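Local structure of endonuclease V (3GA2) at residues I39-G44 against I62-A67; E55-C60 against H77-I82; K149-D154 against I168-E173; L179-D184 against E212-I217. The protein probably nicks double-stranded DNA at the second phosphodiester bond 3' to a deoxyinosine, using magnesium, in the repair of deaminated bases. The protein carries 1 engineered substitution. One frame throughout, in Å; residues are numbered along the deposited sequence.

Contact 1. Residues I39-G44 against I62-A67; sequences INTTAG and IIVIDA. Engineered in segment 39-44: T42 (natural residue Gly).
I63 N lies in the plane of the G44 carbonyl, 2.9 Å from G44 O, whereas A67 N stands above the flat peptide group of N40, 43° out of its carbonyl plane, although it is only 2.7 Å from N40 O. I65 N meets T42 O in an almost straight bond (179° at the hydrogen). T42 N bonds I65 O and G44 N bonds I63 O, completing the ladder. I63 O also receives a CA-H contact from A43 CA at 3.2 Å.

T42 is an engineered residue, a glycine in the natural protein. Its chi1 of 74° puts OG1 between the backbone N and the carbonyl carbon, where it lies 3.3 Å from I65 CG1. This hydroxyl is buried against hydrocarbon and has no hydrogen-bonding partner in the model. On the opposite face of the sheet from T42 and I65, A43 CB touches I62 CG2 at 4.1 Å and the CG2 branch of V64. Where strand 55-66 ends beside the start of 41-52, the methyl of A67 presses on the backbone, with CB 3.1 Å from I39 O.

The pairing belongs to an antiparallel hairpin, strands 41-52 and 55-66, in an RNase H-like sheet. Strand 113-116 runs parallel to 41-52 on its other side, and strand 72-81 continues the sheet beyond 55-66. Helix 217-235 covers T42, I63 and I65 through P218, L221 and A222, while I62 packs on A102 and A103 of helix 96-105.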
loop_
_atom_site.group_PDB
_atom_site.type_symbol
_atom_site.label_atom_id
_atom_site.label_comp_id
_atom_site.label_asym_id
_atom_site.label_seq_id
_atom_site.Cartn_x
_atom_site.Cartn_y
_atom_site.Cartn_z
ATOM N N ILE A 39 -4.672 -17.185 7.095
ATOM C CA ILE A 39 -3.364 -16.558 7.311
ATOM C C ILE A 39 -2.953 -16.405 8.778
ATOM O O ILE A 39 -3.800 -16.300 9.667
ATOM C CB ILE A 39 -3.290 -15.176 6.643
ATOM C CG1 ILE A 39 -4.553 -14.375 6.968
ATOM C CG2 ILE A 39 -3.074 -15.339 5.142
ATOM C CD1 ILE A 39 -4.624 -13.022 6.293
ATOM N N ASN A 40 -1.642 -16.384 9.010
ATOM C CA ASN A 40 -1.084 -16.252 10.351
ATOM C C ASN A 40 -0.816 -14.798 10.739
ATOM O O ASN A 40 -1.027 -14.404 11.886
ATOM C CB ASN A 40 0.231 -17.036 10.467
ATOM C CG ASN A 40 0.058 -18.526 10.211
ATOM O OD1 ASN A 40 -0.727 -19.195 10.880
ATOM N ND2 ASN A 40 0.803 -19.052 9.239
ATOM N N THR A 41 -0.339 -14.007 9.783
ATOM C CA THR A 41 -0.022 -12.609 10.037
ATOM C C THR A 41 -0.353 -11.697 8.853
ATOM O O THR A 41 -0.453 -12.144 7.710
ATOM C CB THR A 41 1.482 -12.440 10.347
ATOM O OG1 THR A 41 2.254 -12.988 9.269
ATOM C CG2 THR A 41 1.851 -13.146 11.635
ATOM N N THR A 42 -0.542 -10.415 9.143
ATOM C CA THR A 42 -0.807 -9.424 8.111
ATOM C C THR A 42 0.041 -8.217 8.513
ATOM O O THR A 42 0.195 -7.920 9.703
ATOM C CB THR A 42 -2.320 -9.033 8.015
ATOM O OG1 THR A 42 -2.685 -8.192 9.111
ATOM C CG2 THR A 42 -3.198 -10.268 8.030
ATOM N N ALA A 43 0.631 -7.541 7.536
ATOM C CA ALA A 43 1.455 -6.381 7.844
ATOM C C ALA A 43 0.859 -5.131 7.223
ATOM O O ALA A 43 0.115 -5.206 6.243
ATOM C CB ALA A 43 2.886 -6.600 7.332
ATOM N N GLY A 44 1.185 -3.990 7.812
ATOM C CA GLY A 44 0.700 -2.719 7.306
ATOM C C GLY A 44 1.903 -1.862 6.976
ATOM O O GLY A 44 2.865 -1.833 7.741
ATOM N N ILE A 62 6.580 -0.491 9.128
ATOM C CA ILE A 62 5.881 -1.725 8.827
ATOM C C ILE A 62 5.434 -2.261 10.177
ATOM O O ILE A 62 6.246 -2.438 11.086
ATOM C CB ILE A 62 6.795 -2.760 8.138
ATOM C CG1 ILE A 62 7.183 -2.267 6.742
ATOM C CG2 ILE A 62 6.081 -4.108 8.039
ATOM C CD1 ILE A 62 8.118 -3.202 5.991
ATOM N N ILE A 63 4.134 -2.485 10.311
ATOM C CA ILE A 63 3.567 -3.007 11.543
ATOM C C ILE A 63 3.018 -4.385 11.219
ATOM O O ILE A 63 2.181 -4.517 10.332
ATOM C CB ILE A 63 2.399 -2.140 12.041
ATOM C CG1 ILE A 63 2.828 -0.677 12.109
ATOM C CG2 ILE A 63 1.936 -2.635 13.402
ATOM C CD1 ILE A 63 3.964 -0.411 13.078
ATOM N N VAL A 64 3.500 -5.402 11.923
ATOM C CA VAL A 64 3.047 -6.767 11.703
ATOM C C VAL A 64 2.119 -7.170 12.837
ATOM O O VAL A 64 2.457 -7.000 14.005
ATOM C CB VAL A 64 4.235 -7.757 11.677
ATOM C CG1 VAL A 64 3.752 -9.139 11.274
ATOM C CG2 VAL A 64 5.307 -7.267 10.703
ATOM N N ILE A 65 0.934 -7.674 12.505
ATOM C CA ILE A 65 0.022 -8.115 13.548
ATOM C C ILE A 65 -0.293 -9.594 13.378
ATOM O O ILE A 65 -0.074 -10.165 12.310
ATOM C CB ILE A 65 -1.312 -7.322 13.547
ATOM C CG1 ILE A 65 -2.079 -7.574 12.250
ATOM C CG2 ILE A 65 -1.029 -5.824 13.722
ATOM C CD1 ILE A 65 -3.546 -7.222 12.342
ATOM N N ASP A 66 -0.786 -10.212 14.447
ATOM C CA ASP A 66 -1.175 -11.617 14.423
ATOM C C ASP A 66 -2.539 -11.592 13.751
ATOM O O ASP A 66 -3.407 -10.810 14.139
ATOM C CB ASP A 66 -1.283 -12.150 15.855
ATOM C CG ASP A 66 -1.830 -13.563 15.916
ATOM O OD1 ASP A 66 -3.055 -13.744 15.736
ATOM O OD2 ASP A 66 -1.032 -14.493 16.133
ATOM N N ALA A 67 -2.734 -12.422 12.734
ATOM C CA ALA A 67 -4.006 -12.427 12.009
ATOM C C ALA A 67 -5.242 -12.674 12.868
ATOM O O ALA A 67 -6.250 -11.999 12.695
ATOM C CB ALA A 67 -3.956 -13.454 10.878
#

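Contact 2. Residues E55-C60 against H77-I82; sequences EPYGVC and HSMGRI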
loop_
_atom_site.group_PDB
_atom_site.type_symbol
_atom_site.label_atom_id
_atom_site.label_comp_id
_atom_site.label_asym_id
_atom_site.label_seq_id
_atom_site.Cartn_x
_atom_site.Cartn_y
_atom_site.Cartn_z
ATOM N N GLU A 55 16.249 19.492 2.276
ATOM C CA GLU A 55 16.128 18.214 1.583
ATOM C C GLU A 55 14.932 17.425 2.100
ATOM O O GLU A 55 14.634 17.442 3.294
ATOM C CB GLU A 55 17.404 17.382 1.749
ATOM C CG GLU A 55 18.645 18.016 1.139
ATOM C CD GLU A 55 19.207 19.127 1.997
ATOM O OE1 GLU A 55 20.094 19.863 1.517
ATOM O OE2 GLU A 55 18.767 19.256 3.159
ATOM N N PRO A 56 14.231 16.719 1.202
ATOM C CA PRO A 56 13.058 15.920 1.564
ATOM C C PRO A 56 13.425 14.562 2.162
ATOM O O PRO A 56 14.262 13.843 1.619
ATOM C CB PRO A 56 12.329 15.784 0.236
ATOM C CG PRO A 56 13.469 15.623 -0.721
ATOM C CD PRO A 56 14.450 16.690 -0.257
ATOM N N TYR A 57 12.793 14.218 3.280
ATOM C CA TYR A 57 13.049 12.940 3.935
ATOM C C TYR A 57 11.796 12.082 4.023
ATOM O O TYR A 57 10.682 12.554 3.788
ATOM C CB TYR A 57 13.596 13.147 5.349
ATOM C CG TYR A 57 15.016 13.651 5.407
ATOM C CD1 TYR A 57 15.319 14.982 5.119
ATOM C CD2 TYR A 57 16.062 12.800 5.761
ATOM C CE1 TYR A 57 16.630 15.454 5.183
ATOM C CE2 TYR A 57 17.373 13.261 5.827
ATOM C CZ TYR A 57 17.649 14.588 5.538
ATOM O OH TYR A 57 18.944 15.045 5.611
ATOM N N GLY A 58 11.988 10.817 4.379
ATOM C CA GLY A 58 10.865 9.910 4.497
ATOM C C GLY A 58 11.120 8.772 5.462
ATOM O O GLY A 58 12.243 8.281 5.586
ATOM N N VAL A 59 10.071 8.361 6.162
ATOM C CA VAL A 59 10.174 7.262 7.108
ATOM C C VAL A 59 9.090 6.235 6.815
ATOM O O VAL A 59 7.900 6.554 6.811
ATOM C CB VAL A 59 10.002 7.739 8.561
ATOM C CG1 VAL A 59 10.123 6.557 9.510
ATOM C CG2 VAL A 59 11.048 8.779 8.892
ATOM N N CYS A 60 9.507 5.000 6.568
ATOM C CA CYS A 60 8.563 3.927 6.291
ATOM C C CYS A 60 8.464 3.014 7.498
ATOM O O CYS A 60 9.479 2.560 8.024
ATOM C CB CYS A 60 9.014 3.096 5.087
ATOM S SG CYS A 60 8.085 1.536 4.903
ATOM N N HIS A 77 11.201 0.063 10.968
ATOM C CA HIS A 77 11.089 1.277 10.192
ATOM C C HIS A 77 12.384 1.548 9.458
ATOM O O HIS A 77 13.442 1.022 9.806
ATOM C CB HIS A 77 10.722 2.465 11.088
ATOM C CG HIS A 77 11.828 2.907 11.990
ATOM N ND1 HIS A 77 12.877 3.687 11.553
ATOM C CD2 HIS A 77 12.067 2.652 13.296
ATOM C CE1 HIS A 77 13.716 3.890 12.552
ATOM N NE2 HIS A 77 13.248 3.271 13.623
ATOM N N SER A 78 12.278 2.366 8.425
ATOM C CA SER A 78 13.413 2.737 7.613
ATOM C C SER A 78 13.348 4.256 7.518
ATOM O O SER A 78 12.258 4.830 7.472
ATOM C CB SER A 78 13.277 2.102 6.226
ATOM O OG SER A 78 14.466 2.257 5.473
HETATM N N MSE A 79 14.505 4.909 7.507
HETATM C CA MSE A 79 14.546 6.365 7.423
HETATM C C MSE A 79 15.735 6.815 6.585
HETATM O O MSE A 79 16.812 6.224 6.658
HETATM C CB MSE A 79 14.621 6.964 8.832
HETATM C CG MSE A 79 14.468 8.479 8.902
HETATM SE SE MSE A 79 16.128 9.459 8.671
HETATM C CE MSE A 79 16.773 9.338 10.490
ATOM N N GLY A 80 15.526 7.853 5.778
ATOM C CA GLY A 80 16.582 8.374 4.927
ATOM C C GLY A 80 16.097 9.479 4.001
ATOM O O GLY A 80 14.896 9.623 3.775
ATOM N N ARG A 81 17.025 10.263 3.457
ATOM C CA ARG A 81 16.656 11.351 2.553
ATOM C C ARG A 81 16.024 10.780 1.290
ATOM O O ARG A 81 16.621 9.945 0.608
ATOM C CB ARG A 81 17.888 12.186 2.181
ATOM C CG ARG A 81 17.569 13.444 1.377
ATOM C CD ARG A 81 18.823 14.253 1.090
ATOM N NE ARG A 81 19.730 13.553 0.184
ATOM C CZ ARG A 81 19.478 13.335 -1.103
ATOM N NH1 ARG A 81 18.343 13.764 -1.640
ATOM N NH2 ARG A 81 20.359 12.686 -1.851
ATOM N N ILE A 82 14.812 11.226 0.987
ATOM C CA ILE A 82 14.104 10.754 -0.194
ATOM C C ILE A 82 14.678 11.433 -1.434
ATOM O O ILE A 82 15.038 12.608 -1.392
ATOM C CB ILE A 82 12.595 11.072 -0.095
ATOM C CG1 ILE A 82 11.788 9.943 -0.731
ATOM C CG2 ILE A 82 12.280 12.392 -0.782
ATOM C CD1 ILE A 82 11.751 8.688 0.109
#
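Backbone hydrogen bonds join E55-C60 to H77-I82 in antiparallel register. C60 and S78 exchange a pair of bonds, with S78 N 2.8 Å from C60 O. At G58 and G80 the pair is looser, the bond from G80 N to G58 O being weak, and beyond it I82 N reaches P56 O at 2.7 Å.

The aromatic contact is a CH-pi interaction. With CG anti to the carbonyl carbon (chi1 -72°), the Y57 ring is carried across to R81, whose CA lies over one face, 4.0 Å from the centroid and 30° off the normal. R81 CB covers the same ring nearer its rim, 3.8 Å from CE2 of Y57. Replacing Y57 by an alanine is likely to strip R81 CA and CB of the ring that they lie against.

Aliphatic packing is tight, with P56 CG 3.4 Å from I82 CG2 and V59 CG2 equally near CG of M79, a selenomethionine. R81 CD approaches E55 CB at 3.5 Å, less certainly because E55 is poorly ordered; their charged ends stay apart.

Helix 96-105 covers S78 and I82, while Y233 of helix 217-235 touches V59 and M79 on the other face. The arrangement is a beta hairpin whose second strand, 72-81, forms one border of the RNase H-like sheet.

Contact 3. Residues K149-D154 against I168-E173; sequences KIKGCD and IIIDGE
I170 projects into the bend of K149-D154 and touches three of its residues with separate carbons. CD1 reaches I150 CB at 3.5 Å, a tight approach in which the two isoleucines cross at about a right angle. CG1 lies 3.8 Å from C153 CB, and CG2 packs 3.6 Å from K151 CB while also meeting the sulfur of C153. With chi1 at -58°, CG1 is anti to the carbonyl carbon and CG2 anti to the backbone N, which spreads the two branches over C153 and K151. With an alanine in place of I170, the bend and the strand would probably be left with a gap between them, and I150 CB and C153 SG without these hydrocarbon partners.

Farther out, the K151 chain, bent at chi2 and chi4, brings NZ to a long salt bridge with D171 OD2, 3.7 Å away.

Both backbones are set by type I' turns. That of I170-E173 is the tight two-residue connection of the hairpin formed by strands 165-170 and 173-179, closed by reciprocal bonds between I170 and E173. The other is held by C153 N bonding I150 O at 2.9 Å. In the next shell, Y175 of strand 173-179 packs on both I150 and I170, and Y147 OH is hydrogen-bonded to C153 O.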
loop_
_atom_site.group_PDB
_atom_site.type_symbol
_atom_site.label_atom_id
_atom_site.label_comp_id
_atom_site.label_asym_id
_atom_site.label_seq_id
_atom_site.Cartn_x
_atom_site.Cartn_y
_atom_site.Cartn_z
ATOM N N LYS A 149 -8.621 9.652 -9.913
ATOM C CA LYS A 149 -9.506 9.643 -11.075
ATOM C C LYS A 149 -8.760 9.298 -12.371
ATOM O O LYS A 149 -7.889 10.042 -12.821
ATOM C CB LYS A 149 -10.204 11.001 -11.206
ATOM C CG LYS A 149 -11.388 10.994 -12.153
ATOM C CD LYS A 149 -12.087 12.340 -12.174
ATOM C CE LYS A 149 -13.216 12.355 -13.187
ATOM N NZ LYS A 149 -13.721 13.728 -13.408
ATOM N N ILE A 150 -9.124 8.168 -12.971
ATOM C CA ILE A 150 -8.475 7.681 -14.189
ATOM C C ILE A 150 -9.383 7.688 -15.424
ATOM O O ILE A 150 -10.540 7.272 -15.357
ATOM C CB ILE A 150 -7.973 6.234 -13.973
ATOM C CG1 ILE A 150 -7.134 6.164 -12.691
ATOM C CG2 ILE A 150 -7.156 5.767 -15.181
ATOM C CD1 ILE A 150 -6.833 4.736 -12.216
ATOM N N LYS A 151 -8.854 8.153 -16.554
ATOM C CA LYS A 151 -9.634 8.175 -17.793
ATOM C C LYS A 151 -10.880 9.039 -17.651
ATOM O O LYS A 151 -11.834 8.889 -18.418
ATOM C CB LYS A 151 -10.073 6.753 -18.155
ATOM C CG LYS A 151 -9.427 6.153 -19.387
ATOM C CD LYS A 151 -7.944 5.922 -19.197
ATOM C CE LYS A 151 -7.434 4.905 -20.208
ATOM N NZ LYS A 151 -7.848 5.247 -21.601
ATOM N N GLY A 152 -10.882 9.929 -16.665
ATOM C CA GLY A 152 -12.034 10.786 -16.457
ATOM C C GLY A 152 -13.208 10.013 -15.888
ATOM O O GLY A 152 -14.359 10.437 -15.995
ATOM N N CYS A 153 -12.918 8.873 -15.273
ATOM C CA CYS A 153 -13.958 8.033 -14.692
ATOM C C CYS A 153 -14.169 8.322 -13.214
ATOM O O CYS A 153 -13.218 8.377 -12.438
ATOM C CB CYS A 153 -13.599 6.559 -14.882
ATOM S SG CYS A 153 -13.600 6.039 -16.615
ATOM N N ASP A 154 -15.424 8.512 -12.832
ATOM C CA ASP A 154 -15.746 8.790 -11.446
ATOM C C ASP A 154 -16.380 7.553 -10.832
ATOM O O ASP A 154 -17.012 6.758 -11.527
ATOM C CB ASP A 154 -16.702 9.977 -11.348
ATOM C CG ASP A 154 -17.037 10.334 -9.916
ATOM O OD1 ASP A 154 -16.098 10.534 -9.112
ATOM O OD2 ASP A 154 -18.240 10.416 -9.592
ATOM N N ILE A 168 -15.093 0.149 -9.218
ATOM C CA ILE A 168 -14.625 1.268 -10.014
ATOM C C ILE A 168 -14.232 0.627 -11.334
ATOM O O ILE A 168 -13.239 -0.091 -11.405
ATOM C CB ILE A 168 -13.404 1.916 -9.368
ATOM C CG1 ILE A 168 -13.777 2.404 -7.970
ATOM C CG2 ILE A 168 -12.895 3.065 -10.238
ATOM C CD1 ILE A 168 -12.584 2.748 -7.100
ATOM N N ILE A 169 -15.028 0.868 -12.370
ATOM C CA ILE A 169 -14.771 0.271 -13.667
ATOM C C ILE A 169 -14.336 1.294 -14.711
ATOM O O ILE A 169 -14.930 2.365 -14.841
ATOM C CB ILE A 169 -16.020 -0.500 -14.156
ATOM C CG1 ILE A 169 -16.504 -1.447 -13.047
ATOM C CG2 ILE A 169 -15.679 -1.306 -15.408
ATOM C CD1 ILE A 169 -17.709 -2.297 -13.414
ATOM N N ILE A 170 -13.280 0.951 -15.444
ATOM C CA ILE A 170 -12.719 1.809 -16.482
ATOM C C ILE A 170 -12.446 0.931 -17.699
ATOM O O ILE A 170 -11.763 -0.087 -17.594
ATOM C CB ILE A 170 -11.405 2.455 -15.988
ATOM C CG1 ILE A 170 -11.681 3.264 -14.716
ATOM C CG2 ILE A 170 -10.818 3.360 -17.052
ATOM C CD1 ILE A 170 -10.451 3.826 -14.082
ATOM N N ASP A 171 -12.989 1.316 -18.850
ATOM C CA ASP A 171 -12.813 0.536 -20.079
ATOM C C ASP A 171 -13.320 -0.892 -19.899
ATOM O O ASP A 171 -12.776 -1.828 -20.487
ATOM C CB ASP A 171 -11.339 0.483 -20.504
ATOM C CG ASP A 171 -10.798 1.839 -20.916
ATOM O OD1 ASP A 171 -11.529 2.589 -21.599
ATOM O OD2 ASP A 171 -9.635 2.141 -20.573
ATOM N N GLY A 172 -14.350 -1.068 -19.079
ATOM C CA GLY A 172 -14.897 -2.400 -18.872
ATOM C C GLY A 172 -14.049 -3.285 -17.976
ATOM O O GLY A 172 -14.255 -4.495 -17.923
ATOM N N GLU A 173 -13.092 -2.690 -17.274
ATOM C CA GLU A 173 -12.240 -3.455 -16.372
ATOM C C GLU A 173 -12.357 -2.941 -14.950
ATOM O O GLU A 173 -12.476 -1.736 -14.719
ATOM C CB GLU A 173 -10.784 -3.399 -16.837
ATOM C CG GLU A 173 -10.477 -4.406 -17.931
ATOM C CD GLU A 173 -9.029 -4.388 -18.372
ATOM O OE1 GLU A 173 -8.139 -4.340 -17.495
ATOM O OE2 GLU A 173 -8.784 -4.437 -19.600
#

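Contact 4. Residues L179-D184 against E212-I217; sequences LRTRRD and ESRLPI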
loop_
_atom_site.group_PDB
_atom_site.type_symbol
_atom_site.label_atom_id
_atom_site.label_comp_id
_atom_site.label_asym_id
_atom_site.label_seq_id
_atom_site.Cartn_x
_atom_site.Cartn_y
_atom_site.Cartn_z
ATOM N N LEU A 179 -14.878 1.641 -1.015
ATOM C CA LEU A 179 -15.369 0.889 0.130
ATOM C C LEU A 179 -15.630 1.685 1.395
ATOM O O LEU A 179 -14.770 2.428 1.868
ATOM C CB LEU A 179 -14.377 -0.236 0.444
ATOM C CG LEU A 179 -14.656 -1.150 1.640
ATOM C CD1 LEU A 179 -15.913 -1.957 1.385
ATOM C CD2 LEU A 179 -13.464 -2.063 1.875
ATOM N N ARG A 180 -16.829 1.494 1.939
ATOM C CA ARG A 180 -17.252 2.146 3.167
ATOM C C ARG A 180 -16.769 1.274 4.322
ATOM O O ARG A 180 -17.398 0.271 4.649
ATOM C CB ARG A 180 -18.780 2.236 3.219
ATOM C CG ARG A 180 -19.316 3.072 4.370
ATOM C CD ARG A 180 -19.213 4.559 4.063
ATOM N NE ARG A 180 -20.082 4.931 2.952
ATOM C CZ ARG A 180 -20.196 6.162 2.462
ATOM N NH1 ARG A 180 -19.494 7.160 2.980
ATOM N NH2 ARG A 180 -21.023 6.393 1.450
ATOM N N THR A 181 -15.651 1.640 4.932
ATOM C CA THR A 181 -15.133 0.860 6.044
ATOM C C THR A 181 -15.796 1.312 7.328
ATOM O O THR A 181 -16.239 0.495 8.132
ATOM C CB THR A 181 -13.622 1.007 6.171
ATOM O OG1 THR A 181 -13.263 2.381 6.011
ATOM C CG2 THR A 181 -12.926 0.166 5.117
ATOM N N ARG A 182 -15.866 2.620 7.519
ATOM C CA ARG A 182 -16.502 3.173 8.703
ATOM C C ARG A 182 -17.770 3.850 8.186
ATOM O O ARG A 182 -17.719 4.653 7.252
ATOM C CB ARG A 182 -15.556 4.169 9.374
ATOM C CG ARG A 182 -16.056 4.732 10.679
ATOM C CD ARG A 182 -15.051 5.711 11.227
ATOM N NE ARG A 182 -15.564 6.442 12.379
ATOM C CZ ARG A 182 -15.028 7.567 12.839
ATOM N NH1 ARG A 182 -13.961 8.087 12.240
ATOM N NH2 ARG A 182 -15.558 8.173 13.891
ATOM N N ARG A 183 -18.914 3.516 8.774
ATOM C CA ARG A 183 -20.177 4.074 8.301
ATOM C C ARG A 183 -20.278 5.591 8.335
ATOM O O ARG A 183 -19.800 6.247 9.260
ATOM C CB ARG A 183 -21.357 3.459 9.059
ATOM C CG ARG A 183 -21.321 3.651 10.557
ATOM C CD ARG A 183 -22.568 3.051 11.207
ATOM N NE ARG A 183 -23.784 3.780 10.858
ATOM C CZ ARG A 183 -24.029 5.037 11.217
ATOM N NH1 ARG A 183 -25.165 5.626 10.858
ATOM N NH2 ARG A 183 -23.143 5.706 11.944
ATOM N N ASP A 184 -20.902 6.131 7.292
ATOM C CA ASP A 184 -21.118 7.567 7.130
ATOM C C ASP A 184 -19.845 8.373 6.873
ATOM O O ASP A 184 -19.914 9.454 6.288
ATOM C CB ASP A 184 -21.854 8.135 8.352
ATOM C CG ASP A 184 -22.759 9.305 7.999
ATOM O OD1 ASP A 184 -22.269 10.286 7.396
ATOM O OD2 ASP A 184 -23.964 9.248 8.329
ATOM N N GLU A 212 -13.441 2.495 14.538
ATOM C CA GLU A 212 -12.581 3.472 15.198
ATOM C C GLU A 212 -11.921 4.311 14.104
ATOM O O GLU A 212 -11.650 5.497 14.288
ATOM C CB GLU A 212 -11.504 2.755 16.017
ATOM C CG GLU A 212 -11.157 3.428 17.335
ATOM C CD GLU A 212 -12.178 3.143 18.425
ATOM O OE1 GLU A 212 -13.376 3.436 18.220
ATOM O OE2 GLU A 212 -11.776 2.625 19.491
ATOM N N SER A 213 -11.668 3.672 12.965
ATOM C CA SER A 213 -11.053 4.328 11.818
ATOM C C SER A 213 -11.494 3.660 10.527
ATOM O O SER A 213 -11.990 2.532 10.534
ATOM C CB SER A 213 -9.531 4.267 11.915
ATOM O OG SER A 213 -9.071 4.967 13.058
ATOM N N ARG A 214 -11.315 4.356 9.414
ATOM C CA ARG A 214 -11.697 3.794 8.125
ATOM C C ARG A 214 -10.547 2.980 7.537
ATOM O O ARG A 214 -10.692 2.358 6.487
ATOM C CB ARG A 214 -12.089 4.906 7.155
ATOM C CG ARG A 214 -11.022 5.957 6.954
ATOM C CD ARG A 214 -11.462 6.975 5.917
ATOM N NE ARG A 214 -10.438 7.993 5.701
ATOM C CZ ARG A 214 -10.149 8.518 4.518
ATOM N NH1 ARG A 214 -10.805 8.123 3.431
ATOM N NH2 ARG A 214 -9.202 9.434 4.423
ATOM N N LEU A 215 -9.406 2.988 8.216
ATOM C CA LEU A 215 -8.255 2.235 7.748
ATOM C C LEU A 215 -8.136 0.929 8.509
ATOM O O LEU A 215 -8.313 0.894 9.724
ATOM C CB LEU A 215 -6.962 3.026 7.955
ATOM C CG LEU A 215 -6.870 4.404 7.308
ATOM C CD1 LEU A 215 -5.520 5.002 7.661
ATOM C CD2 LEU A 215 -7.035 4.304 5.796
ATOM N N PRO A 216 -7.833 -0.169 7.802
ATOM C CA PRO A 216 -7.698 -1.452 8.502
ATOM C C PRO A 216 -6.641 -1.364 9.598
ATOM O O PRO A 216 -5.659 -0.637 9.462
ATOM C CB PRO A 216 -7.338 -2.430 7.378
ATOM C CG PRO A 216 -6.748 -1.552 6.306
ATOM C CD PRO A 216 -7.595 -0.312 6.357
ATOM N N ILE A 217 -6.852 -2.100 10.687
ATOM C CA ILE A 217 -5.944 -2.081 11.833
ATOM C C ILE A 217 -4.454 -1.948 11.514
ATOM O O ILE A 217 -3.804 -1.029 11.994
ATOM C CB ILE A 217 -6.154 -3.320 12.735
ATOM C CG1 ILE A 217 -7.574 -3.305 13.307
ATOM C CG2 ILE A 217 -5.162 -3.312 13.882
ATOM C CD1 ILE A 217 -7.957 -4.595 14.009
HETATM O O HOH W 1 -11.394 7.498 10.030
#
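R182 reaches along the backbone of E212-R214. Its CB starts 4.1 Å from R214 CA. The chain, with CG anti to the backbone N (chi1 -175°) and extended to NE, runs alongside the backbone, CD passing 4.2 Å from S213 C. At the tip, E212 O lies over one face of the guanidinium, toward its rim and 4.0 Å from NH1. A water in the guanidinium plane sits at the edge, accepting a weak bond from NH1 and a firmer one from R214 N at 3.2 Å. A weak water bridge thus connects the arginine tip to R214 N.

Two loops of the RNase H-like domain meet here, one leading from strand 173-179 to strand 188-194 and the other from helix 198-207 to helix 217-235, whose N-cap is P216.

Deeper in, T181 makes the direct bond. OG1 donates to R214 O at 2.6 Å, in the carbonyl plane and on a lone pair, with a C=O...O angle of 105°. T181 OG1 also lies 3.0 Å from R214 CB. R214 turns its own guanidinium elsewhere, NH1 bonding K145 O. The next residue, L215, places its side chain about 5 Å from that of D116, which is predicted to bind magnesium.

Contacts 1 and 2 hold the same sheet and share strand 55-66, pairing it with 41-52 in the first and with 72-81 in the second. Contact 1 is the more buried, with helices covering several of its side chains on the two faces; contact 2 lies at the sheet border and adds an aromatic face and exposed long chains to its backbone ladder. Contact 3, about 31 Å from contact 1 between centres and across the chain's centre, reaches the other border strand through side chains alone, apolar with a long surface salt bridge. Contact 4 joins loops rather than strands, by one hydroxyl bond and a water; its nearest atoms are about 5 Å from those of contact 1, and its L215 side chain lies near the predicted magnesium ligands D46 and D116.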